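PDB 4KKM: polyprenyl synthetase from Zymomonas mobilis subsp. mobilis, which probably joins isopentenyl diphosphate to allylic diphosphates in metal-dependent condensations that build farnesyl diphosphate and longer isoprenoid precursors. Local coordinates for residues D175-D184 / R201-L210; K69-V77 / L91-V102. All coordinates share one frame; numbering follows the deposited sequence. Where two conformers were deposited one is given.

Contact 1: D175-D184 / R201-L210; sequences DGMVGGQAID and RLQQLKTGAL
The glycine-rich start of helix 177-188 packs on the break between helices 196-206 and 208-221, with G180 facing K206. Their CA atoms are 3.8 Å apart, and the axes of the short segments 177-184 and 201-206 approach to 7.1 Å at 141° between their directions. G180 makes this possible: a CB on it would fall 2.1 Å from K206 N, a clash. Beside it M177 CA lies 3.2 Å from L205 O in a CA-H...O contact.

L205 and L202 fill the flank. The CB of L205 rests against G176 O and G180 CA, while its CD1 meets I183 CD1 at 3.9 Å, crossing at about a right angle. L202 slides past I183 in the opposite direction, bringing its CB to 3.8 Å from I183 CG2, and turns methyl CD1 to the carbonyl oxygen of G180. R53 of the second subunit covers I183 and L205.

In this all-helical isoprenoid synthase fold the other flank faces the metal site of D108 and D114. K206 leaves its backbone with CG anti to N (chi1 -174°) and runs nearly straight until a bend at chi4, where NZ reaches D184 OD2 at 3.2 Å in a salt bridge whose hydrogen bond is weak. Q181 lies beside this chain, OE1 against CE, and its NE2 makes a weak hydrogen bond to D108. The stronger partner of D184 is K271, salt-bridged to OD1, and the bound calcium lies about 4 Å from the D184 side chain. In related synthases a lysine-threonine pair at such a break helps hold the substrate diphosphate, consistent with where K206 sits.

Contact 2: K69-V77 / L91-V102; sequences KRLRPLLVV and LRVGMAIECIHV
R70 and E98 carry the ionic part of this buried contact between the roughly antiparallel helices 71-80 and 87-109. R70 NH1 donates in its guanidinium plane to the anti side of E98 OE2, at 2.9 Å and 157°; NH2 pairs with D39 on helix 24-45. A bend at chi2 (71°) swings the E98 carboxylate alongside P73, with OE1 against its CD, to the start of the facing helix.

Two waters extend the grip. Water 1 donates to E98 OE2 at 2.6 Å and accepts from R70 N. Water 2 donates to E98 OE1 at 2.7 Å and accepts from both R72 N and R72 NH1, tying the guanidinium edge to the helix start. With an alanine at E98, R70 would probably be left with D39 but no mate on helix 87-109, and both waters would lose their carboxylate acceptor.

In the stack, the R72 guanidinium lies flat over one face of the H101 ring, centres 3.7 Å apart and planes at 8°, with NH1 above the ring centre.

Apolar contacts close the rest. P73 sits over G94, CA atoms 3.9 Å apart: the missing G94 side chain lets the P73 backbone come this near, and P73 CG meets G94 O. Farther along, V76 CG2 touches I97 CG2 at 4.0 Å, V76 CG1 meets V93, and V77 CG2 packs on L91 CD2 at 3.6 Å.

K69, R72 and H101 probably correspond to the lysine, arginine and histidine that bind isopentenyl diphosphate in related synthases; E98, through the water it shares with R72, probably acts as a second-shell group positioning that guanidinium over H101.

In the fold
Contact 2 is the deeper of the two, its centre about 7 Å from that of the chain against about 11 Å for contact 1, and no other chain touches it; contact 1 is partly buried and borders the second subunit. Both pair roughly antiparallel helices at a glycine. In contact 1 charges gather at the calcium side, whereas in contact 2 a carboxylate bonds one arginine directly and reaches a second through a water. They share no segment, and their centres lie about 17 Å apart, yet they touch: L210 CD2 packs on I97 CD1 at 3.9 Å, and L210 also meets I100 and H101, joining helix 208-221 to helix 87-109.

Contact 1: D175-D184 / R201-L210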
loop_
_atom_site.group_PDB
_atom_site.type_symbol
_atom_site.label_atom_id
_atom_site.label_comp_id
_atom_site.label_asym_id
_atom_site.label_seq_id
_atom_site.Cartn_x
_atom_site.Cartn_y
_atom_site.Cartn_z
ATOM N N ASP B 175 8.412 -5.380 -7.692
ATOM C CA ASP B 175 8.947 -6.717 -7.951
ATOM C C ASP B 175 7.848 -7.774 -7.895
ATOM O O ASP B 175 8.110 -8.981 -7.798
ATOM C CB ASP B 175 10.075 -7.034 -6.971
ATOM C CG ASP B 175 11.246 -6.098 -7.136
ATOM O OD1 ASP B 175 11.723 -5.956 -8.280
ATOM O OD2 ASP B 175 11.665 -5.474 -6.142
ATOM N N GLY B 176 6.611 -7.303 -7.972
ATOM C CA GLY B 176 5.461 -8.179 -7.984
ATOM C C GLY B 176 4.357 -7.632 -8.864
ATOM O O GLY B 176 4.600 -7.233 -10.012
ATOM N N MET B 177 3.148 -7.598 -8.317
ATOM C CA MET B 177 1.948 -7.246 -9.071
ATOM C C MET B 177 2.037 -5.923 -9.851
ATOM O O MET B 177 1.728 -5.880 -11.042
ATOM C CB MET B 177 0.738 -7.227 -8.138
ATOM C CG MET B 177 -0.579 -6.961 -8.838
ATOM S SD MET B 177 -1.919 -6.626 -7.680
ATOM C CE MET B 177 -1.382 -5.072 -6.959
ATOM N N VAL B 178 2.450 -4.848 -9.185
ATOM C CA VAL B 178 2.546 -3.544 -9.866
ATOM C C VAL B 178 3.616 -3.575 -10.956
ATOM O O VAL B 178 3.444 -3.004 -12.034
ATOM C CB VAL B 178 2.805 -2.369 -8.884
ATOM C CG1 VAL B 178 3.150 -1.079 -9.653
ATOM C CG2 VAL B 178 1.602 -2.149 -7.983
ATOM N N GLY B 179 4.723 -4.259 -10.684
ATOM C CA GLY B 179 5.723 -4.460 -11.716
ATOM C C GLY B 179 5.128 -5.166 -12.931
ATOM O O GLY B 179 5.457 -4.850 -14.077
ATOM N N GLY B 180 4.240 -6.122 -12.682
ATOM C CA GLY B 180 3.592 -6.848 -13.762
ATOM C C GLY B 180 2.650 -5.951 -14.537
ATOM O O GLY B 180 2.610 -5.986 -15.770
ATOM N N GLN B 181 1.886 -5.147 -13.795
ATOM C CA GLN B 181 0.984 -4.155 -14.373
ATOM C C GLN B 181 1.741 -3.207 -15.293
ATOM O O GLN B 181 1.243 -2.821 -16.350
ATOM C CB GLN B 181 0.283 -3.344 -13.273
ATOM C CG GLN B 181 -0.805 -4.092 -12.514
ATOM C CD GLN B 181 -1.998 -4.427 -13.389
ATOM O OE1 GLN B 181 -1.883 -5.191 -14.340
ATOM N NE2 GLN B 181 -3.150 -3.847 -13.073
ATOM N N ALA B 182 2.949 -2.844 -14.875
ATOM C CA ALA B 182 3.796 -1.930 -15.639
ATOM C C ALA B 182 4.262 -2.554 -16.948
ATOM O O ALA B 182 4.280 -1.883 -17.974
ATOM C CB ALA B 182 4.996 -1.487 -14.813
ATOM N N ILE B 183 4.663 -3.824 -16.908
ATOM C CA ILE B 183 5.085 -4.514 -18.127
ATOM C C ILE B 183 3.920 -4.584 -19.113
ATOM O O ILE B 183 4.095 -4.371 -20.313
ATOM C CB ILE B 183 5.631 -5.931 -17.844
ATOM C CG1 ILE B 183 6.888 -5.844 -16.982
ATOM C CG2 ILE B 183 5.944 -6.662 -19.154
ATOM C CD1 ILE B 183 7.433 -7.186 -16.550
ATOM N N ASP B 184 2.725 -4.847 -18.596
ATOM C CA ASP B 184 1.537 -4.905 -19.444
ATOM C C ASP B 184 1.272 -3.540 -20.077
ATOM O O ASP B 184 1.017 -3.432 -21.280
ATOM C CB ASP B 184 0.322 -5.360 -18.632
ATOM C CG ASP B 184 -0.679 -6.140 -19.465
ATOM O OD1 ASP B 184 -0.308 -6.621 -20.559
ATOM O OD2 ASP B 184 -1.836 -6.282 -19.017
ATOM N N ARG B 201 7.616 -13.373 -17.922
ATOM C CA ARG B 201 7.907 -12.542 -16.757
ATOM C C ARG B 201 6.695 -11.696 -16.417
ATOM O O ARG B 201 6.383 -11.490 -15.246
ATOM C CB ARG B 201 9.108 -11.622 -16.989
ATOM C CG ARG B 201 9.504 -10.837 -15.732
ATOM C CD ARG B 201 10.472 -9.695 -16.026
ATOM N NE ARG B 201 11.810 -10.153 -16.400
ATOM C CZ ARG B 201 12.742 -10.536 -15.531
ATOM N NH1 ARG B 201 12.479 -10.535 -14.230
ATOM N NH2 ARG B 201 13.934 -10.931 -15.961
ATOM N N LEU B 202 6.024 -11.188 -17.446
ATOM C CA LEU B 202 4.799 -10.417 -17.244
ATOM C C LEU B 202 3.776 -11.184 -16.396
ATOM O O LEU B 202 3.266 -10.657 -15.399
ATOM C CB LEU B 202 4.203 -10.007 -18.593
ATOM C CG LEU B 202 2.744 -9.552 -18.725
ATOM C CD1 LEU B 202 2.376 -8.500 -17.717
ATOM C CD2 LEU B 202 2.513 -9.014 -20.138
ATOM N N GLN B 203 3.483 -12.423 -16.783
ATOM C CA GLN B 203 2.541 -13.242 -16.017
ATOM C C GLN B 203 3.036 -13.500 -14.599
ATOM O O GLN B 203 2.274 -13.354 -13.646
ATOM C CB GLN B 203 2.261 -14.577 -16.719
ATOM C CG GLN B 203 1.271 -15.484 -15.977
ATOM C CD GLN B 203 1.921 -16.311 -14.872
ATOM O OE1 GLN B 203 2.973 -16.919 -15.076
ATOM N NE2 GLN B 203 1.302 -16.321 -13.691
ATOM N N GLN B 204 4.296 -13.909 -14.468
ATOM C CA GLN B 204 4.877 -14.203 -13.153
ATOM C C GLN B 204 4.653 -13.056 -12.168
ATOM O O GLN B 204 4.377 -13.277 -10.984
ATOM C CB GLN B 204 6.375 -14.486 -13.266
ATOM C CG GLN B 204 6.734 -15.793 -13.956
ATOM C CD GLN B 204 8.222 -15.892 -14.273
ATOM O OE1 GLN B 204 8.949 -14.890 -14.236
ATOM N NE2 GLN B 204 8.682 -17.103 -14.583
ATOM N N LEU B 205 4.765 -11.829 -12.663
ATOM C CA LEU B 205 4.579 -10.659 -11.816
ATOM C C LEU B 205 3.116 -10.227 -11.692
ATOM O O LEU B 205 2.617 -10.015 -10.582
ATOM C CB LEU B 205 5.425 -9.483 -12.320
ATOM C CG LEU B 205 6.944 -9.668 -12.328
ATOM C CD1 LEU B 205 7.631 -8.412 -12.849
ATOM C CD2 LEU B 205 7.455 -10.036 -10.939
ATOM N N LYS B 206 2.437 -10.089 -12.829
ATOM C CA LYS B 206 1.091 -9.517 -12.856
ATOM C C LYS B 206 0.044 -10.336 -12.107
ATOM O O LYS B 206 -0.825 -9.771 -11.441
ATOM C CB LYS B 206 0.615 -9.284 -14.291
ATOM C CG LYS B 206 -0.721 -8.551 -14.369
ATOM C CD LYS B 206 -1.085 -8.185 -15.802
ATOM C CE LYS B 206 -2.524 -7.679 -15.902
ATOM N NZ LYS B 206 -3.273 -8.331 -17.017
ATOM N N THR B 207 0.112 -11.659 -12.235
ATOM C CA THR B 207 -0.813 -12.533 -11.509
ATOM C C THR B 207 -0.094 -13.583 -10.657
ATOM O O THR B 207 -0.610 -13.998 -9.618
ATOM C CB THR B 207 -1.790 -13.259 -12.458
ATOM O OG1 THR B 207 -1.048 -14.035 -13.403
ATOM C CG2 THR B 207 -2.671 -12.266 -13.204
ATOM N N GLY B 208 1.085 -14.012 -11.101
ATOM C CA GLY B 208 1.856 -15.016 -10.381
ATOM C C GLY B 208 2.278 -14.599 -8.979
ATOM O O GLY B 208 2.337 -15.419 -8.063
ATOM N N ALA B 209 2.580 -13.319 -8.807
ATOM C CA ALA B 209 3.054 -12.822 -7.520
ATOM C C ALA B 209 2.007 -12.988 -6.414
ATOM O O ALA B 209 2.325 -13.447 -5.320
ATOM C CB ALA B 209 3.477 -11.381 -7.636
ATOM N N LEU B 210 0.757 -12.622 -6.696
ATOM C CA LEU B 210 -0.286 -12.779 -5.679
ATOM C C LEU B 210 -0.622 -14.244 -5.425
ATOM O O LEU B 210 -0.895 -14.628 -4.289
ATOM C CB LEU B 210 -1.559 -12.008 -6.028
ATOM C CG LEU B 210 -1.497 -10.480 -6.184
ATOM C CD1 LEU B 210 -2.893 -9.897 -5.974
ATOM C CD2 LEU B 210 -0.491 -9.821 -5.238
#

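Contact 2: K69-V77 / L91-V102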
loop_
_atom_site.group_PDB
_atom_site.type_symbol
_atom_site.label_atom_id
_atom_site.label_comp_id
_atom_site.label_asym_id
_atom_site.label_seq_id
_atom_site.Cartn_x
_atom_site.Cartn_y
_atom_site.Cartn_z
ATOM N N LYS B 69 -15.070 -14.231 -7.178
ATOM C CA LYS B 69 -14.958 -15.662 -6.944
ATOM C C LYS B 69 -14.041 -15.952 -5.763
ATOM O O LYS B 69 -13.972 -17.085 -5.287
ATOM C CB LYS B 69 -14.463 -16.364 -8.208
ATOM C CG LYS B 69 -15.450 -16.278 -9.362
ATOM C CD LYS B 69 -14.838 -16.767 -10.660
ATOM C CE LYS B 69 -14.334 -18.189 -10.524
ATOM N NZ LYS B 69 -12.867 -18.296 -10.767
ATOM N N ARG B 70 -13.359 -14.912 -5.290
ATOM C CA ARG B 70 -12.421 -15.018 -4.175
ATOM C C ARG B 70 -11.419 -16.141 -4.397
ATOM O O ARG B 70 -11.174 -16.955 -3.500
ATOM C CB ARG B 70 -13.158 -15.245 -2.858
ATOM C CG ARG B 70 -14.373 -14.364 -2.654
ATOM C CD ARG B 70 -14.023 -12.897 -2.746
ATOM N NE ARG B 70 -15.107 -12.079 -2.214
ATOM C CZ ARG B 70 -15.070 -10.757 -2.120
ATOM N NH1 ARG B 70 -13.992 -10.089 -2.526
ATOM N NH2 ARG B 70 -16.110 -10.107 -1.613
ATOM N N LEU B 71 -10.866 -16.200 -5.602
ATOM C CA LEU B 71 -9.874 -17.217 -5.925
ATOM C C LEU B 71 -8.678 -17.138 -4.982
ATOM O O LEU B 71 -8.141 -18.159 -4.554
ATOM C CB LEU B 71 -9.414 -17.077 -7.375
ATOM C CG LEU B 71 -8.248 -17.992 -7.755
ATOM C CD1 LEU B 71 -8.669 -19.457 -7.625
ATOM C CD2 LEU B 71 -7.747 -17.680 -9.161
ATOM N N ARG B 72 -8.259 -15.923 -4.645
ATOM C CA ARG B 72 -7.082 -15.777 -3.797
ATOM C C ARG B 72 -7.334 -16.154 -2.325
ATOM O O ARG B 72 -6.549 -16.900 -1.743
ATOM C CB ARG B 72 -6.418 -14.404 -3.994
ATOM C CG ARG B 72 -5.773 -14.299 -5.381
ATOM C CD ARG B 72 -5.707 -12.869 -5.920
ATOM N NE ARG B 72 -5.365 -12.865 -7.346
ATOM C CZ ARG B 72 -6.241 -13.060 -8.329
ATOM N NH1 ARG B 72 -7.524 -13.272 -8.056
ATOM N NH2 ARG B 72 -5.830 -13.046 -9.590
ATOM N N PRO B 73 -8.433 -15.660 -1.726
ATOM C CA PRO B 73 -8.802 -16.208 -0.413
ATOM C C PRO B 73 -8.965 -17.728 -0.420
ATOM O O PRO B 73 -8.559 -18.395 0.536
ATOM C CB PRO B 73 -10.143 -15.529 -0.124
ATOM C CG PRO B 73 -10.009 -14.190 -0.794
ATOM C CD PRO B 73 -9.214 -14.452 -2.056
ATOM N N LEU B 74 -9.531 -18.270 -1.495
ATOM C CA LEU B 74 -9.746 -19.709 -1.599
ATOM C C LEU B 74 -8.418 -20.466 -1.554
ATOM O O LEU B 74 -8.302 -21.495 -0.889
ATOM C CB LEU B 74 -10.507 -20.046 -2.886
ATOM C CG LEU B 74 -10.708 -21.533 -3.179
ATOM C CD1 LEU B 74 -11.643 -22.164 -2.145
ATOM C CD2 LEU B 74 -11.229 -21.730 -4.601
ATOM N N LEU B 75 -7.419 -19.950 -2.263
ATOM C CA LEU B 75 -6.088 -20.559 -2.253
ATOM C C LEU B 75 -5.447 -20.509 -0.871
ATOM O O LEU B 75 -4.809 -21.470 -0.441
ATOM C CB LEU B 75 -5.175 -19.866 -3.268
ATOM C CG LEU B 75 -5.459 -20.190 -4.737
ATOM C CD1 LEU B 75 -4.687 -19.243 -5.647
ATOM C CD2 LEU B 75 -5.105 -21.642 -5.029
ATOM N N VAL B 76 -5.596 -19.381 -0.182
ATOM C CA VAL B 76 -5.082 -19.265 1.178
ATOM C C VAL B 76 -5.734 -20.306 2.085
ATOM O O VAL B 76 -5.045 -21.055 2.784
ATOM C CB VAL B 76 -5.318 -17.857 1.766
ATOM C CG1 VAL B 76 -4.964 -17.839 3.251
ATOM C CG2 VAL B 76 -4.503 -16.823 1.001
ATOM N N VAL B 77 -7.063 -20.354 2.053
ATOM C CA VAL B 77 -7.826 -21.280 2.887
ATOM C C VAL B 77 -7.447 -22.732 2.581
ATOM O O VAL B 77 -7.209 -23.529 3.496
ATOM C CB VAL B 77 -9.354 -21.074 2.715
ATOM C CG1 VAL B 77 -10.130 -22.234 3.327
ATOM C CG2 VAL B 77 -9.798 -19.737 3.319
ATOM N N LEU B 91 -8.700 -17.212 6.957
ATOM C CA LEU B 91 -9.638 -16.342 6.255
ATOM C C LEU B 91 -9.223 -14.868 6.296
ATOM O O LEU B 91 -9.401 -14.144 5.315
ATOM C CB LEU B 91 -11.054 -16.509 6.815
ATOM C CG LEU B 91 -11.825 -17.748 6.345
ATOM C CD1 LEU B 91 -13.049 -17.979 7.229
ATOM C CD2 LEU B 91 -12.222 -17.595 4.882
ATOM N N ARG B 92 -8.675 -14.420 7.421
ATOM C CA ARG B 92 -8.233 -13.025 7.536
ATOM C C ARG B 92 -7.035 -12.739 6.630
ATOM O O ARG B 92 -6.917 -11.651 6.061
ATOM C CB ARG B 92 -7.889 -12.673 8.988
ATOM C CG ARG B 92 -9.079 -12.711 9.945
ATOM C CD ARG B 92 -8.801 -11.917 11.219
ATOM N NE ARG B 92 -8.576 -10.510 10.903
ATOM C CZ ARG B 92 -9.544 -9.621 10.688
ATOM N NH1 ARG B 92 -10.819 -9.981 10.777
ATOM N NH2 ARG B 92 -9.231 -8.366 10.386
ATOM N N VAL B 93 -6.140 -13.712 6.511
ATOM C CA VAL B 93 -5.042 -13.595 5.554
ATOM C C VAL B 93 -5.629 -13.565 4.145
ATOM O O VAL B 93 -5.163 -12.819 3.284
ATOM C CB VAL B 93 -4.019 -14.748 5.710
ATOM C CG1 VAL B 93 -2.944 -14.713 4.589
ATOM C CG2 VAL B 93 -3.385 -14.713 7.109
ATOM N N GLY B 94 -6.668 -14.363 3.924
ATOM C CA GLY B 94 -7.399 -14.317 2.673
ATOM C C GLY B 94 -7.945 -12.919 2.416
ATOM O O GLY B 94 -7.833 -12.401 1.305
ATOM N N MET B 95 -8.523 -12.292 3.437
ATOM C CA MET B 95 -9.014 -10.922 3.265
ATOM C C MET B 95 -7.885 -9.975 2.866
ATOM O O MET B 95 -8.056 -9.130 1.987
ATOM C CB MET B 95 -9.716 -10.388 4.518
ATOM C CG MET B 95 -10.115 -8.912 4.399
ATOM S SD MET B 95 -11.314 -8.358 5.636
ATOM C CE MET B 95 -10.476 -8.818 7.155
ATOM N N ALA B 96 -6.734 -10.126 3.518
ATOM C CA ALA B 96 -5.580 -9.273 3.243
ATOM C C ALA B 96 -5.130 -9.349 1.782
ATOM O O ALA B 96 -4.884 -8.316 1.160
ATOM C CB ALA B 96 -4.417 -9.615 4.181
ATOM N N ILE B 97 -5.015 -10.559 1.229
ATOM C CA ILE B 97 -4.577 -10.688 -0.162
ATOM C C ILE B 97 -5.664 -10.161 -1.090
ATOM O O ILE B 97 -5.381 -9.589 -2.148
ATOM C CB ILE B 97 -4.139 -12.151 -0.546
ATOM C CG1 ILE B 97 -3.546 -12.199 -1.963
ATOM C CG2 ILE B 97 -5.299 -13.138 -0.428
ATOM C CD1 ILE B 97 -2.337 -11.294 -2.143
ATOM N N GLU B 98 -6.914 -10.326 -0.676
ATOM C CA GLU B 98 -8.033 -9.852 -1.481
ATOM C C GLU B 98 -8.069 -8.325 -1.495
ATOM O O GLU B 98 -8.526 -7.725 -2.462
ATOM C CB GLU B 98 -9.358 -10.450 -0.985
ATOM C CG GLU B 98 -10.566 -10.182 -1.882
ATOM C CD GLU B 98 -10.549 -10.941 -3.211
ATOM O OE1 GLU B 98 -9.549 -11.619 -3.539
ATOM O OE2 GLU B 98 -11.555 -10.843 -3.945
ATOM N N CYS B 99 -7.564 -7.697 -0.435
ATOM C CA CYS B 99 -7.407 -6.245 -0.437
ATOM C C CYS B 99 -6.517 -5.786 -1.585
ATOM O O CYS B 99 -6.836 -4.828 -2.290
ATOM C CB CYS B 99 -6.813 -5.749 0.880
ATOM S SG CYS B 99 -7.983 -5.682 2.244
ATOM N N ILE B 100 -5.394 -6.467 -1.757
ATOM C CA ILE B 100 -4.451 -6.134 -2.820
ATOM C C ILE B 100 -5.060 -6.396 -4.197
ATOM O O ILE B 100 -4.947 -5.573 -5.108
ATOM C CB ILE B 100 -3.154 -6.933 -2.668
ATOM C CG1 ILE B 100 -2.493 -6.615 -1.320
ATOM C CG2 ILE B 100 -2.216 -6.693 -3.863
ATOM C CD1 ILE B 100 -2.163 -5.139 -1.110
ATOM N N HIS B 101 -5.717 -7.541 -4.343
ATOM C CA HIS B 101 -6.350 -7.886 -5.610
ATOM C C HIS B 101 -7.432 -6.868 -5.971
ATOM O O HIS B 101 -7.474 -6.360 -7.092
ATOM C CB HIS B 101 -6.946 -9.294 -5.535
ATOM C CG HIS B 101 -7.720 -9.691 -6.751
ATOM N ND1 HIS B 101 -7.167 -9.734 -8.013
ATOM C CD2 HIS B 101 -9.016 -10.071 -6.903
ATOM C CE1 HIS B 101 -8.079 -10.120 -8.886
ATOM N NE2 HIS B 101 -9.211 -10.330 -8.233
ATOM N N VAL B 102 -8.303 -6.569 -5.013
ATOM C CA VAL B 102 -9.414 -5.657 -5.267
ATOM C C VAL B 102 -8.912 -4.246 -5.581
ATOM O O VAL B 102 -9.371 -3.627 -6.539
ATOM C CB VAL B 102 -10.419 -5.644 -4.099
ATOM C CG1 VAL B 102 -11.384 -4.453 -4.212
ATOM C CG2 VAL B 102 -11.175 -6.970 -4.052
HETATM O O HOH W 1 -12.388 -11.999 -6.107
HETATM O O HOH W 2 -9.260 -13.371 -5.577
#